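PDB 5GKD: AlyGC from Glaciecola chathamensis, which cleaves alginate as a polysaccharide lyase of family 6, presumably by beta-elimination with help from a bound calcium ion. Local coordinates for residues Glu470-Lys475 with Val494-Arg499; Val516-Thr521 with Ser550-Leu555; Ser104-Val109 with Asn133-Asn138; Ile48-Gln53 with Leu73-Leu78. All coordinates share one frame; numbering follows the deposited sequence.

Contact 1 of 4, residues Glu470-Lys475 with Val494-Arg499; sequences EYWVSK and VIFPQR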
loop_
_atom_site.group_PDB
_atom_site.type_symbol
_atom_site.label_atom_id
_atom_site.label_comp_id
_atom_site.label_asym_id
_atom_site.label_seq_id
_atom_site.Cartn_x
_atom_site.Cartn_y
_atom_site.Cartn_z
ATOM N N GLU A 470 -13.961 -1.262 32.408
ATOM C CA GLU A 470 -13.853 -0.432 31.215
ATOM C C GLU A 470 -12.390 -0.298 30.809
ATOM O O GLU A 470 -11.536 0.000 31.646
ATOM C CB GLU A 470 -14.473 0.955 31.456
ATOM C CG GLU A 470 -16.002 0.929 31.625
ATOM C CD GLU A 470 -16.652 2.318 31.666
ATOM O OE1 GLU A 470 -15.985 3.303 32.037
ATOM O OE2 GLU A 470 -17.846 2.429 31.308
ATOM N N TYR A 471 -12.103 -0.509 29.526
ATOM C CA TYR A 471 -10.742 -0.390 28.997
ATOM C C TYR A 471 -10.736 0.705 27.945
ATOM O O TYR A 471 -11.212 0.495 26.826
ATOM C CB TYR A 471 -10.261 -1.710 28.415
ATOM C CG TYR A 471 -10.140 -2.791 29.445
ATOM C CD1 TYR A 471 -11.254 -3.518 29.849
ATOM C CD2 TYR A 471 -8.921 -3.083 30.025
ATOM C CE1 TYR A 471 -11.149 -4.506 30.792
ATOM C CE2 TYR A 471 -8.807 -4.066 30.976
ATOM C CZ TYR A 471 -9.919 -4.774 31.357
ATOM O OH TYR A 471 -9.804 -5.765 32.303
ATOM N N TRP A 472 -10.213 1.867 28.306
ATOM C CA TRP A 472 -10.135 2.997 27.397
ATOM C C TRP A 472 -8.804 2.922 26.661
ATOM O O TRP A 472 -7.764 2.665 27.273
ATOM C CB TRP A 472 -10.284 4.315 28.165
ATOM C CG TRP A 472 -11.674 4.477 28.704
ATOM C CD1 TRP A 472 -12.164 3.963 29.861
ATOM C CD2 TRP A 472 -12.769 5.152 28.068
ATOM N NE1 TRP A 472 -13.499 4.286 29.999
ATOM C CE2 TRP A 472 -13.892 5.016 28.912
ATOM C CE3 TRP A 472 -12.905 5.864 26.872
ATOM C CZ2 TRP A 472 -15.130 5.567 28.601
ATOM C CZ3 TRP A 472 -14.129 6.413 26.566
ATOM C CH2 TRP A 472 -15.230 6.262 27.427
ATOM N N VAL A 473 -8.837 3.119 25.350
ATOM C CA VAL A 473 -7.687 2.823 24.503
ATOM C C VAL A 473 -7.352 4.077 23.715
ATOM O O VAL A 473 -7.972 4.357 22.684
ATOM C CB VAL A 473 -7.943 1.628 23.581
ATOM C CG1 VAL A 473 -6.737 1.378 22.715
ATOM C CG2 VAL A 473 -8.248 0.398 24.412
ATOM N N SER A 474 -6.373 4.835 24.200
ATOM C CA SER A 474 -5.923 6.064 23.572
ATOM C C SER A 474 -4.773 5.852 22.599
ATOM O O SER A 474 -4.375 6.802 21.921
ATOM C CB SER A 474 -5.485 7.069 24.645
ATOM O OG SER A 474 -4.647 6.439 25.593
ATOM N N LYS A 475 -4.231 4.645 22.519
ATOM C CA LYS A 475 -3.101 4.355 21.650
ATOM C C LYS A 475 -3.374 3.063 20.902
ATOM O O LYS A 475 -3.881 2.099 21.485
ATOM C CB LYS A 475 -1.803 4.244 22.449
ATOM C CG LYS A 475 -1.373 5.572 23.042
ATOM C CD LYS A 475 -0.041 5.494 23.779
ATOM C CE LYS A 475 -0.157 4.683 25.072
ATOM N NZ LYS A 475 1.101 4.726 25.894
ATOM N N VAL A 494 -15.412 -4.176 28.784
ATOM C CA VAL A 494 -15.794 -3.228 27.777
ATOM C C VAL A 494 -14.596 -2.466 27.284
ATOM O O VAL A 494 -13.906 -1.897 28.045
ATOM C CB VAL A 494 -16.851 -2.264 28.341
ATOM C CG1 VAL A 494 -17.418 -1.380 27.268
ATOM C CG2 VAL A 494 -17.970 -3.042 28.984
ATOM N N ILE A 495 -14.364 -2.478 25.987
ATOM C CA ILE A 495 -13.211 -1.812 25.385
ATOM C C ILE A 495 -13.714 -0.607 24.602
ATOM O O ILE A 495 -14.584 -0.739 23.734
ATOM C CB ILE A 495 -12.406 -2.772 24.493
ATOM C CG1 ILE A 495 -11.826 -3.909 25.340
ATOM C CG2 ILE A 495 -11.292 -2.016 23.771
ATOM C CD1 ILE A 495 -11.611 -5.231 24.578
ATOM N N PHE A 496 -13.182 0.571 24.921
ATOM C CA PHE A 496 -13.583 1.816 24.276
ATOM C C PHE A 496 -12.433 2.342 23.435
ATOM O O PHE A 496 -11.517 2.976 23.977
ATOM C CB PHE A 496 -13.986 2.872 25.308
ATOM C CG PHE A 496 -15.262 2.589 26.029
ATOM C CD1 PHE A 496 -16.483 2.758 25.407
ATOM C CD2 PHE A 496 -15.246 2.195 27.347
ATOM C CE1 PHE A 496 -17.653 2.520 26.085
ATOM C CE2 PHE A 496 -16.425 1.957 28.029
ATOM C CZ PHE A 496 -17.621 2.118 27.396
ATOM N N PRO A 497 -12.436 2.139 22.120
ATOM C CA PRO A 497 -11.447 2.811 21.277
ATOM C C PRO A 497 -11.663 4.319 21.246
ATOM O O PRO A 497 -12.794 4.810 21.174
ATOM C CB PRO A 497 -11.686 2.188 19.899
ATOM C CG PRO A 497 -13.130 1.775 19.937
ATOM C CD PRO A 497 -13.364 1.311 21.329
ATOM N N GLN A 498 -10.563 5.051 21.294
ATOM C CA GLN A 498 -10.589 6.488 21.106
ATOM C C GLN A 498 -9.786 6.930 19.895
ATOM O O GLN A 498 -9.747 8.134 19.611
ATOM C CB GLN A 498 -10.073 7.203 22.361
ATOM C CG GLN A 498 -10.917 6.946 23.603
ATOM C CD GLN A 498 -10.284 7.504 24.867
ATOM O OE1 GLN A 498 -9.453 6.856 25.492
ATOM N NE2 GLN A 498 -10.676 8.715 25.245
ATOM N N ARG A 499 -9.139 6.004 19.185
ATOM C CA ARG A 499 -8.378 6.297 17.973
ATOM C C ARG A 499 -9.078 5.707 16.750
ATOM O O ARG A 499 -10.028 4.928 16.857
ATOM C CB ARG A 499 -6.943 5.751 18.071
ATOM C CG ARG A 499 -6.131 6.253 19.269
ATOM C CD ARG A 499 -5.426 7.593 19.005
ATOM N NE ARG A 499 -6.338 8.733 19.032
ATOM C CZ ARG A 499 -6.742 9.348 20.149
ATOM N NH1 ARG A 499 -6.313 8.930 21.337
ATOM N NH2 ARG A 499 -7.585 10.379 20.083
HETATM O O HOH W 1 -8.447 2.990 19.831
#
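Trp-472 and Phe-496 stack on neighbouring rungs of a right-handed parallel beta-helix, where strands 469-473 and 493-497 run side by side. The six-membered ring of Trp-472 and the ring of Phe-496 make an offset stack, centroids 4.3 Å apart and planes 20° from parallel. CD2 of Phe-496 sits over the indole face, 3.5 Å from CE2 of Trp-472, and CB of Phe-496 adds a CH-pi contact over the same six-membered ring. Both residues hold CG anti to the carbonyl carbon (chi1 near -70° in both), which sends the two rings off their strands alike and lets them overlap. Glu-470 flanks the stack: its carboxylate stands steeply to the Phe-496 ring, OE2 near CE2, while OE1 takes a weak hydrogen bond from NE1 of Trp-472. Opposite this partly exposed face, the packing is buried and aliphatic. There CG2 of Val-473 lies 3.9 Å from CG2 of Ile-495, and CB of Tyr-471 rests near CG1 of Ile-495; Leu-466 touches Tyr-471 and Ile-495 from within the coil. The phenol oxygen of Tyr-471 is bound to the backbone carbonyl of Gln-467. Backbone bonds join the strands, the straightest from N of Phe-496 to O of Tyr-471 at 2.7 Å (174°). Beyond the strands the contact is looser and wetter. A water donates to O of Val-473 and accepts from N of Arg-499. The Arg-499 chain, bent at chi2 and chi3, curls back until NH1 donates in its guanidinium plane to O of Ser-474, 2.9 Å away.

Contact 2 of 4, residues Val516-Thr521 with Ser550-Leu555; sequences VYVDAT and STFENL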
loop_
_atom_site.group_PDB
_atom_site.type_symbol
_atom_site.label_atom_id
_atom_site.label_comp_id
_atom_site.label_asym_id
_atom_site.label_seq_id
_atom_site.Cartn_x
_atom_site.Cartn_y
_atom_site.Cartn_z
ATOM N N VAL A 516 -15.196 -10.505 24.336
ATOM C CA VAL A 516 -14.965 -9.114 24.642
ATOM C C VAL A 516 -16.145 -8.294 24.139
ATOM O O VAL A 516 -16.958 -8.749 23.341
ATOM C CB VAL A 516 -13.631 -8.602 24.051
ATOM C CG1 VAL A 516 -12.508 -9.580 24.341
ATOM C CG2 VAL A 516 -13.758 -8.339 22.554
ATOM N N TYR A 517 -16.230 -7.062 24.617
ATOM C CA TYR A 517 -17.296 -6.151 24.239
ATOM C C TYR A 517 -16.657 -4.834 23.826
ATOM O O TYR A 517 -15.901 -4.240 24.601
ATOM C CB TYR A 517 -18.276 -5.964 25.407
ATOM C CG TYR A 517 -19.559 -5.280 25.035
ATOM C CD1 TYR A 517 -19.606 -3.895 24.861
ATOM C CD2 TYR A 517 -20.735 -6.005 24.860
ATOM C CE1 TYR A 517 -20.780 -3.249 24.515
ATOM C CE2 TYR A 517 -21.924 -5.365 24.509
ATOM C CZ TYR A 517 -21.933 -3.986 24.338
ATOM O OH TYR A 517 -23.097 -3.338 23.994
ATOM N N VAL A 518 -16.951 -4.381 22.614
ATOM C CA VAL A 518 -16.362 -3.158 22.087
ATOM C C VAL A 518 -17.480 -2.191 21.766
ATOM O O VAL A 518 -18.367 -2.506 20.966
ATOM C CB VAL A 518 -15.491 -3.398 20.842
ATOM C CG1 VAL A 518 -14.967 -2.058 20.319
ATOM C CG2 VAL A 518 -14.326 -4.311 21.152
ATOM N N ASP A 519 -17.425 -1.017 22.381
ATOM C CA ASP A 519 -18.302 0.101 22.079
ATOM C C ASP A 519 -17.420 1.197 21.499
ATOM O O ASP A 519 -16.614 1.791 22.219
ATOM C CB ASP A 519 -19.040 0.558 23.342
ATOM C CG ASP A 519 -19.890 1.793 23.127
ATOM O OD1 ASP A 519 -20.043 2.253 21.980
ATOM O OD2 ASP A 519 -20.415 2.321 24.132
ATOM N N ALA A 520 -17.565 1.451 20.200
ATOM C CA ALA A 520 -16.758 2.426 19.478
ATOM C C ALA A 520 -17.354 3.831 19.497
ATOM O O ALA A 520 -16.991 4.656 18.650
ATOM C CB ALA A 520 -16.564 1.979 18.031
ATOM N N THR A 521 -18.257 4.116 20.438
ATOM C CA THR A 521 -18.877 5.437 20.548
ATOM C C THR A 521 -17.855 6.577 20.560
ATOM O O THR A 521 -18.094 7.642 19.983
ATOM C CB THR A 521 -19.742 5.476 21.811
ATOM O OG1 THR A 521 -20.898 4.651 21.616
ATOM C CG2 THR A 521 -20.157 6.915 22.169
ATOM N N SER A 550 -18.092 -12.461 21.005
ATOM C CA SER A 550 -17.802 -11.058 21.224
ATOM C C SER A 550 -18.885 -10.182 20.619
ATOM O O SER A 550 -19.660 -10.605 19.766
ATOM C CB SER A 550 -16.428 -10.681 20.647
ATOM O OG SER A 550 -15.410 -11.425 21.281
ATOM N N THR A 551 -18.911 -8.939 21.068
ATOM C CA THR A 551 -19.920 -7.984 20.653
ATOM C C THR A 551 -19.242 -6.682 20.263
ATOM O O THR A 551 -18.358 -6.198 20.971
ATOM C CB THR A 551 -20.936 -7.729 21.784
ATOM O OG1 THR A 551 -21.487 -8.976 22.208
ATOM C CG2 THR A 551 -22.055 -6.819 21.304
ATOM N N PHE A 552 -19.672 -6.112 19.144
ATOM C CA PHE A 552 -19.052 -4.911 18.602
ATOM C C PHE A 552 -20.170 -3.974 18.184
ATOM O O PHE A 552 -20.989 -4.339 17.337
ATOM C CB PHE A 552 -18.132 -5.252 17.412
ATOM C CG PHE A 552 -17.101 -6.318 17.725
ATOM C CD1 PHE A 552 -17.393 -7.656 17.532
ATOM C CD2 PHE A 552 -15.845 -5.977 18.212
ATOM C CE1 PHE A 552 -16.469 -8.625 17.813
ATOM C CE2 PHE A 552 -14.922 -6.950 18.506
ATOM C CZ PHE A 552 -15.233 -8.278 18.310
ATOM N N GLU A 553 -20.214 -2.781 18.775
ATOM C CA GLU A 553 -21.346 -1.886 18.594
ATOM C C GLU A 553 -20.902 -0.458 18.349
ATOM O O GLU A 553 -19.852 -0.021 18.825
ATOM C CB GLU A 553 -22.265 -1.867 19.816
ATOM C CG GLU A 553 -23.114 -3.090 19.984
ATOM C CD GLU A 553 -24.083 -2.942 21.143
ATOM O OE1 GLU A 553 -23.985 -1.930 21.877
ATOM O OE2 GLU A 553 -24.941 -3.836 21.311
ATOM N N ASN A 554 -21.752 0.275 17.635
ATOM C CA ASN A 554 -21.660 1.729 17.534
ATOM C C ASN A 554 -20.407 2.169 16.778
ATOM O O ASN A 554 -19.719 3.114 17.172
ATOM C CB ASN A 554 -21.729 2.369 18.922
ATOM C CG ASN A 554 -23.046 2.071 19.627
ATOM O OD1 ASN A 554 -24.111 2.105 19.012
ATOM N ND2 ASN A 554 -22.971 1.758 20.918
ATOM N N LEU A 555 -20.103 1.465 15.688
ATOM C CA LEU A 555 -19.096 1.914 14.733
ATOM C C LEU A 555 -19.761 2.875 13.747
ATOM O O LEU A 555 -19.814 2.653 12.536
ATOM C CB LEU A 555 -18.457 0.728 14.018
ATOM C CG LEU A 555 -17.409 -0.117 14.761
ATOM C CD1 LEU A 555 -18.020 -0.990 15.834
ATOM C CD2 LEU A 555 -16.636 -0.968 13.764
HETATM O O HOH W 2 -18.436 5.491 16.484
#
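Tyr-517 lies against Thr-551 and reaches Glu-553 on adjacent rungs of a parallel beta-helix, the strands only 10° from parallel. CE2 of Tyr-517 comes to 3.5 Å from CG2 of Thr-551, and its OH gives a weak hydrogen bond to OE1 of Glu-553 at 2.7 Å. With CG anti to the backbone N (chi1 -168°), the tyrosine ring leans across to the next rung, while the extended Glu-553 chain brings its carboxylate to the hydroxyl. On the buried face CB of Val-518 meets CD2 of Phe-552 at 3.7 Å; Phe-563 meets the Phe-552 ring edge-to-face and Leu-531 touches Val-518 and Phe-552 from inside the coil. Where strand 517-519 ends, OD1 of Asp-519 is gripped by three donors. ND2 of Asn-554 reaches OD1 of Asp-519 at 3.2 Å from above the carboxylate plane, and N of Thr-521 closes an Asx turn. OG1 of Thr-521 donates to the syn lone pair of Asp-519 OD1 at 2.6 Å. With an alanine here, the Asn-554 amide and both Thr-521 donors would probably lose their shared acceptor, freeing the turn to shift. Further out, the backbone holds these groups in register: N of Ala-520 bonds O of Glu-553 almost straight (173°). Past it, one water bridges the two segments, donating to O of Ala-520 at 2.7 Å and to O of Asn-554 at 2.8 Å.

Contact 3 of 4, residues Ser104-Val109 with Asn133-Asn138; sequences SRVTQV and NRFDHN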
loop_
_atom_site.group_PDB
_atom_site.type_symbol
_atom_site.label_atom_id
_atom_site.label_comp_id
_atom_site.label_asym_id
_atom_site.label_seq_id
_atom_site.Cartn_x
_atom_site.Cartn_y
_atom_site.Cartn_z
ATOM N N SER A 104 30.026 -28.489 -9.308
ATOM C CA SER A 104 30.140 -27.807 -8.031
ATOM C C SER A 104 29.015 -28.249 -7.110
ATOM O O SER A 104 27.979 -28.752 -7.547
ATOM C CB SER A 104 30.118 -26.291 -8.222
ATOM O OG SER A 104 31.249 -25.900 -8.968
ATOM N N ARG A 105 29.224 -28.061 -5.821
ATOM C CA ARG A 105 28.346 -28.668 -4.834
ATOM C C ARG A 105 28.047 -27.680 -3.718
ATOM O O ARG A 105 28.954 -27.013 -3.214
ATOM C CB ARG A 105 28.993 -29.933 -4.283
ATOM C CG ARG A 105 28.204 -30.628 -3.217
ATOM C CD ARG A 105 28.939 -31.863 -2.734
ATOM N NE ARG A 105 28.186 -32.585 -1.724
ATOM C CZ ARG A 105 28.688 -33.568 -0.987
ATOM N NH1 ARG A 105 27.935 -34.187 -0.089
ATOM N NH2 ARG A 105 29.945 -33.944 -1.175
ATOM N N VAL A 106 26.775 -27.568 -3.353
ATOM C CA VAL A 106 26.362 -26.842 -2.161
ATOM C C VAL A 106 25.732 -27.862 -1.230
ATOM O O VAL A 106 24.736 -28.497 -1.591
ATOM C CB VAL A 106 25.372 -25.711 -2.482
ATOM C CG1 VAL A 106 24.841 -25.077 -1.193
ATOM C CG2 VAL A 106 26.003 -24.678 -3.383
ATOM N N THR A 107 26.306 -28.031 -0.047
ATOM C CA THR A 107 25.879 -29.075 0.869
ATOM C C THR A 107 25.893 -28.532 2.291
ATOM O O THR A 107 26.749 -27.726 2.646
ATOM C CB THR A 107 26.763 -30.335 0.764
ATOM O OG1 THR A 107 26.292 -31.352 1.660
ATOM C CG2 THR A 107 28.237 -30.010 1.080
ATOM N N GLN A 108 24.907 -28.938 3.082
ATOM C CA GLN A 108 24.860 -28.574 4.486
ATOM C C GLN A 108 24.812 -27.061 4.667
ATOM O O GLN A 108 25.532 -26.486 5.485
ATOM C CB GLN A 108 26.042 -29.184 5.252
ATOM C CG GLN A 108 26.066 -30.716 5.249
ATOM C CD GLN A 108 26.955 -31.282 6.345
ATOM O OE1 GLN A 108 26.840 -30.890 7.490
ATOM N NE2 GLN A 108 27.839 -32.203 5.992
ATOM N N VAL A 109 23.956 -26.401 3.900
ATOM C CA VAL A 109 23.668 -25.016 4.223
ATOM C C VAL A 109 22.179 -24.848 4.488
ATOM O O VAL A 109 21.318 -25.504 3.889
ATOM C CB VAL A 109 24.187 -23.991 3.184
ATOM C CG1 VAL A 109 25.162 -24.586 2.217
ATOM C CG2 VAL A 109 23.078 -23.200 2.525
ATOM N N ASN A 133 26.157 -30.085 -11.346
ATOM C CA ASN A 133 26.168 -29.574 -9.989
ATOM C C ASN A 133 25.370 -30.477 -9.053
ATOM O O ASN A 133 24.586 -31.329 -9.476
ATOM C CB ASN A 133 25.631 -28.146 -9.973
ATOM C CG ASN A 133 26.573 -27.195 -10.678
ATOM O OD1 ASN A 133 27.786 -27.356 -10.573
ATOM N ND2 ASN A 133 26.033 -26.224 -11.414
ATOM N N ARG A 134 25.572 -30.266 -7.755
ATOM C CA ARG A 134 24.869 -31.021 -6.732
ATOM C C ARG A 134 24.415 -30.086 -5.620
ATOM O O ARG A 134 25.180 -29.231 -5.160
ATOM C CB ARG A 134 25.751 -32.133 -6.153
ATOM C CG ARG A 134 25.001 -33.045 -5.194
ATOM C CD ARG A 134 25.851 -34.222 -4.737
ATOM N NE ARG A 134 25.187 -34.954 -3.683
ATOM C CZ ARG A 134 25.784 -35.821 -2.881
ATOM N NH1 ARG A 134 27.076 -36.070 -3.030
ATOM N NH2 ARG A 134 25.090 -36.437 -1.933
ATOM N N PHE A 135 23.169 -30.249 -5.197
ATOM C CA PHE A 135 22.608 -29.512 -4.070
ATOM C C PHE A 135 22.010 -30.541 -3.106
ATOM O O PHE A 135 20.918 -31.071 -3.352
ATOM C CB PHE A 135 21.577 -28.503 -4.568
ATOM C CG PHE A 135 21.012 -27.624 -3.499
ATOM C CD1 PHE A 135 21.628 -26.421 -3.169
ATOM C CD2 PHE A 135 19.838 -27.973 -2.851
ATOM C CE1 PHE A 135 21.102 -25.601 -2.182
ATOM C CE2 PHE A 135 19.299 -27.152 -1.883
ATOM C CZ PHE A 135 19.929 -25.968 -1.549
ATOM N N ASP A 136 22.723 -30.819 -2.008
ATOM C CA ASP A 136 22.400 -31.953 -1.150
ATOM C C ASP A 136 22.554 -31.624 0.331
ATOM O O ASP A 136 23.355 -30.773 0.719
ATOM C CB ASP A 136 23.290 -33.154 -1.480
ATOM C CG ASP A 136 24.730 -32.913 -1.082
ATOM O OD1 ASP A 136 25.449 -32.300 -1.881
ATOM O OD2 ASP A 136 25.137 -33.301 0.034
ATOM N N HIS A 137 21.781 -32.344 1.160
ATOM C CA HIS A 137 21.829 -32.219 2.619
ATOM C C HIS A 137 21.680 -30.763 3.061
ATOM O O HIS A 137 22.298 -30.317 4.025
ATOM C CB HIS A 137 23.109 -32.850 3.196
ATOM C CG HIS A 137 23.198 -34.338 2.984
ATOM N ND1 HIS A 137 23.744 -34.903 1.846
ATOM C CD2 HIS A 137 22.783 -35.376 3.754
ATOM C CE1 HIS A 137 23.670 -36.220 1.928
ATOM N NE2 HIS A 137 23.091 -36.534 3.073
ATOM N N ASN A 138 20.828 -30.018 2.367
ATOM C CA ASN A 138 20.536 -28.644 2.744
ATOM C C ASN A 138 19.184 -28.560 3.461
ATOM O O ASN A 138 18.424 -29.535 3.546
ATOM C CB ASN A 138 20.589 -27.736 1.509
ATOM C CG ASN A 138 21.950 -27.738 0.866
ATOM O OD1 ASN A 138 22.940 -27.330 1.483
ATOM N ND2 ASN A 138 22.023 -28.211 -0.373
#
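Arg-105 runs fully extended across Asp-136 and face to face with Arg-134 on the next rung of the N-terminal beta-helix. Its CB lies near O of Arg-134, and its CG comes to 3.5 Å from OD1 of Asp-136, with CD close behind. NE and NH1 of Arg-105 donate to OD1 (2.8 Å) and OD2 (2.9 Å) of Asp-136, a side-on salt bridge on the syn sides, both nitrogens tilted out of the carboxylate plane. NH1 of Arg-134 lies over the Arg-105 guanidinium, 4.0 Å from NH2 of Arg-105; the planes stack at 7°, centres 4.1 Å apart. OD2 of Asp-136 also receives ND1 of His-137 on its anti lone pair, with OG1 of Thr-107 2.8 Å from that OD2. A leucine in place of Arg-105 would probably cost Asp-136 its two-point charge partner and leave the Arg-134 guanidinium without its stacked neighbour. The Asn-138 amide spans the rungs, OD1 accepting from N of Val-109 and ND2 donating to O of Val-106. NE of Arg-134 meets OD1 of Asp-136 (3.2 Å) by charge alone, no N-H pointing at it; its other carboxylate partner is Asp-167. The two aspartates probably offset the like charges of the stacked pair.

Contact 4 of 4, residues Ile48-Gln53 with Leu73-Leu78; sequences ITLRGQ and LIVSGL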
loop_
_atom_site.group_PDB
_atom_site.type_symbol
_atom_site.label_atom_id
_atom_site.label_comp_id
_atom_site.label_asym_id
_atom_site.label_seq_id
_atom_site.Cartn_x
_atom_site.Cartn_y
_atom_site.Cartn_z
ATOM N N ILE A 48 38.021 -26.733 -4.553
ATOM C CA ILE A 48 38.215 -25.574 -3.683
ATOM C C ILE A 48 36.941 -25.368 -2.879
ATOM O O ILE A 48 35.847 -25.302 -3.448
ATOM C CB ILE A 48 38.574 -24.318 -4.483
ATOM C CG1 ILE A 48 39.803 -24.582 -5.346
ATOM C CG2 ILE A 48 38.846 -23.157 -3.550
ATOM C CD1 ILE A 48 40.125 -23.438 -6.265
ATOM N N THR A 49 37.080 -25.289 -1.563
ATOM C CA THR A 49 35.957 -25.319 -0.641
ATOM C C THR A 49 35.832 -23.979 0.078
ATOM O O THR A 49 36.836 -23.375 0.468
ATOM C CB THR A 49 36.142 -26.462 0.370
ATOM O OG1 THR A 49 36.192 -27.713 -0.325
ATOM C CG2 THR A 49 35.023 -26.499 1.389
ATOM N N LEU A 50 34.601 -23.506 0.216
ATOM C CA LEU A 50 34.219 -22.404 1.100
ATOM C C LEU A 50 33.316 -22.983 2.175
ATOM O O LEU A 50 32.265 -23.538 1.847
ATOM C CB LEU A 50 33.460 -21.327 0.333
ATOM C CG LEU A 50 33.367 -19.857 0.759
ATOM C CD1 LEU A 50 32.004 -19.279 0.480
ATOM C CD2 LEU A 50 33.871 -19.516 2.162
ATOM N N ARG A 51 33.701 -22.849 3.446
ATOM C CA ARG A 51 32.915 -23.481 4.497
ATOM C C ARG A 51 32.976 -22.662 5.778
ATOM O O ARG A 51 33.897 -21.884 6.004
ATOM C CB ARG A 51 33.369 -24.925 4.767
ATOM C CG ARG A 51 34.848 -25.123 4.688
ATOM C CD ARG A 51 35.291 -26.552 5.058
ATOM N NE ARG A 51 35.407 -26.615 6.499
ATOM C CZ ARG A 51 36.535 -26.783 7.167
ATOM N NH1 ARG A 51 37.679 -26.975 6.545
ATOM N NH2 ARG A 51 36.491 -26.783 8.480
ATOM N N GLY A 52 31.969 -22.846 6.620
ATOM C CA GLY A 52 31.972 -22.202 7.914
ATOM C C GLY A 52 32.896 -22.941 8.867
ATOM O O GLY A 52 33.006 -24.166 8.831
ATOM N N GLN A 53 33.580 -22.166 9.713
ATOM C CA GLN A 53 34.494 -22.728 10.702
ATOM C C GLN A 53 33.818 -23.807 11.536
ATOM O O GLN A 53 34.328 -24.922 11.666
ATOM C CB GLN A 53 35.015 -21.610 11.605
ATOM C CG GLN A 53 36.060 -22.045 12.609
ATOM C CD GLN A 53 36.430 -20.926 13.572
ATOM O OE1 GLN A 53 35.908 -19.821 13.494
ATOM N NE2 GLN A 53 37.319 -21.222 14.495
ATOM N N LEU A 73 33.910 -26.628 -7.207
ATOM C CA LEU A 73 33.768 -25.894 -5.961
ATOM C C LEU A 73 32.844 -26.648 -5.015
ATOM O O LEU A 73 31.959 -27.389 -5.446
ATOM C CB LEU A 73 33.199 -24.492 -6.212
ATOM C CG LEU A 73 33.878 -23.740 -7.360
ATOM C CD1 LEU A 73 33.150 -22.429 -7.660
ATOM C CD2 LEU A 73 35.360 -23.483 -7.051
ATOM N N ILE A 74 33.051 -26.433 -3.721
ATOM C CA ILE A 74 32.162 -26.928 -2.681
ATOM C C ILE A 74 31.898 -25.801 -1.690
ATOM O O ILE A 74 32.832 -25.123 -1.261
ATOM C CB ILE A 74 32.761 -28.134 -1.945
ATOM C CG1 ILE A 74 33.152 -29.230 -2.939
ATOM C CG2 ILE A 74 31.769 -28.649 -0.923
ATOM C CD1 ILE A 74 33.778 -30.428 -2.263
ATOM N N VAL A 75 30.634 -25.595 -1.328
ATOM C CA VAL A 75 30.251 -24.646 -0.287
ATOM C C VAL A 75 29.472 -25.403 0.783
ATOM O O VAL A 75 28.529 -26.133 0.457
ATOM C CB VAL A 75 29.400 -23.496 -0.848
ATOM C CG1 VAL A 75 29.007 -22.553 0.276
ATOM C CG2 VAL A 75 30.135 -22.748 -1.937
ATOM N N SER A 76 29.846 -25.224 2.054
ATOM C CA SER A 76 29.176 -25.977 3.109
ATOM C C SER A 76 29.205 -25.242 4.442
ATOM O O SER A 76 30.071 -24.407 4.705
ATOM C CB SER A 76 29.793 -27.365 3.290
ATOM O OG SER A 76 31.095 -27.278 3.819
ATOM N N GLY A 77 28.242 -25.583 5.288
ATOM C CA GLY A 77 28.280 -25.155 6.675
ATOM C C GLY A 77 27.971 -23.698 6.910
ATOM O O GLY A 77 28.631 -23.061 7.739
ATOM N N LEU A 78 26.987 -23.150 6.199
ATOM C CA LEU A 78 26.554 -21.769 6.366
ATOM C C LEU A 78 25.071 -21.732 6.709
ATOM O O LEU A 78 24.305 -22.627 6.332
ATOM C CB LEU A 78 26.800 -20.945 5.083
ATOM C CG LEU A 78 28.186 -21.034 4.431
ATOM C CD1 LEU A 78 28.229 -20.254 3.126
ATOM C CD2 LEU A 78 29.249 -20.545 5.417
#
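N of Leu-50 donates to O of Ile-74 at 2.8 Å, the shortest hydrogen bond between two rungs of the parallel beta-helix near its N-terminal end. The bond is fairly straight (165°), and strands 48-52 and 73-76 lie at only 7° to one another. Three more backbone bonds complete the ladder, from N of Ile-74, Ser-76 and Gly-52 to O of Ile-48, Leu-50 and Ser-76. Residues pair in register, Ile-48 with Leu-73 and Leu-50 with Val-75 on one face, Thr-49 with Ile-74 and Arg-51 with Ser-76 on the other. On the inward face CB of Ile-48 lies 4.2 Å from CD2 of Leu-73, and CB of Leu-50 faces CG2 of Val-75 at 4.3 Å. Phe-38 packs against Leu-50, Leu-73 and Val-75, so this layer belongs to the hydrophobic filling of the coil. On the other face OG1 of Thr-49 rests against CB of Ile-74. Arg-51 touches with its root alone: CB lies 3.4 Å from OG of Ser-76, while CG, set between N and the carbonyl carbon (chi1 38°), starts a chain leading away to a salt bridge with Asp-23. Gly-77 has a positive phi, which favours glycine where the chain turns its corner. Opposite it, a side chain on Gly-52 would run into O of Gly-77; Leu-78 packs there, its CD2 3.8 Å from N of Gly-52.

Contacts 4 and 3 together span four successive strands of the N-terminal beta-helix, centres 10 Å apart, joined between strands 73-81 and 105-112 where N of Arg-105 meets O of Leu-73 at 2.8 Å and N of Gly-77 meets O of Gln-108 at 2.9 Å. Contacts 1 and 2 repeat this arrangement in the C-terminal helix, also 10 Å apart, with N of Ile-495 2.7 Å from O of Tyr-517. The two pairs do not touch: even contacts 1 and 4 keep their nearest atoms about 40 Å apart. The calcium ligands Asn-180, Glu-183, Glu-212 and Glu-214, and the carbonate pocket of Glu-214, Arg-240, Arg-264 and Tyr-303, come from later coils of the N-terminal helix.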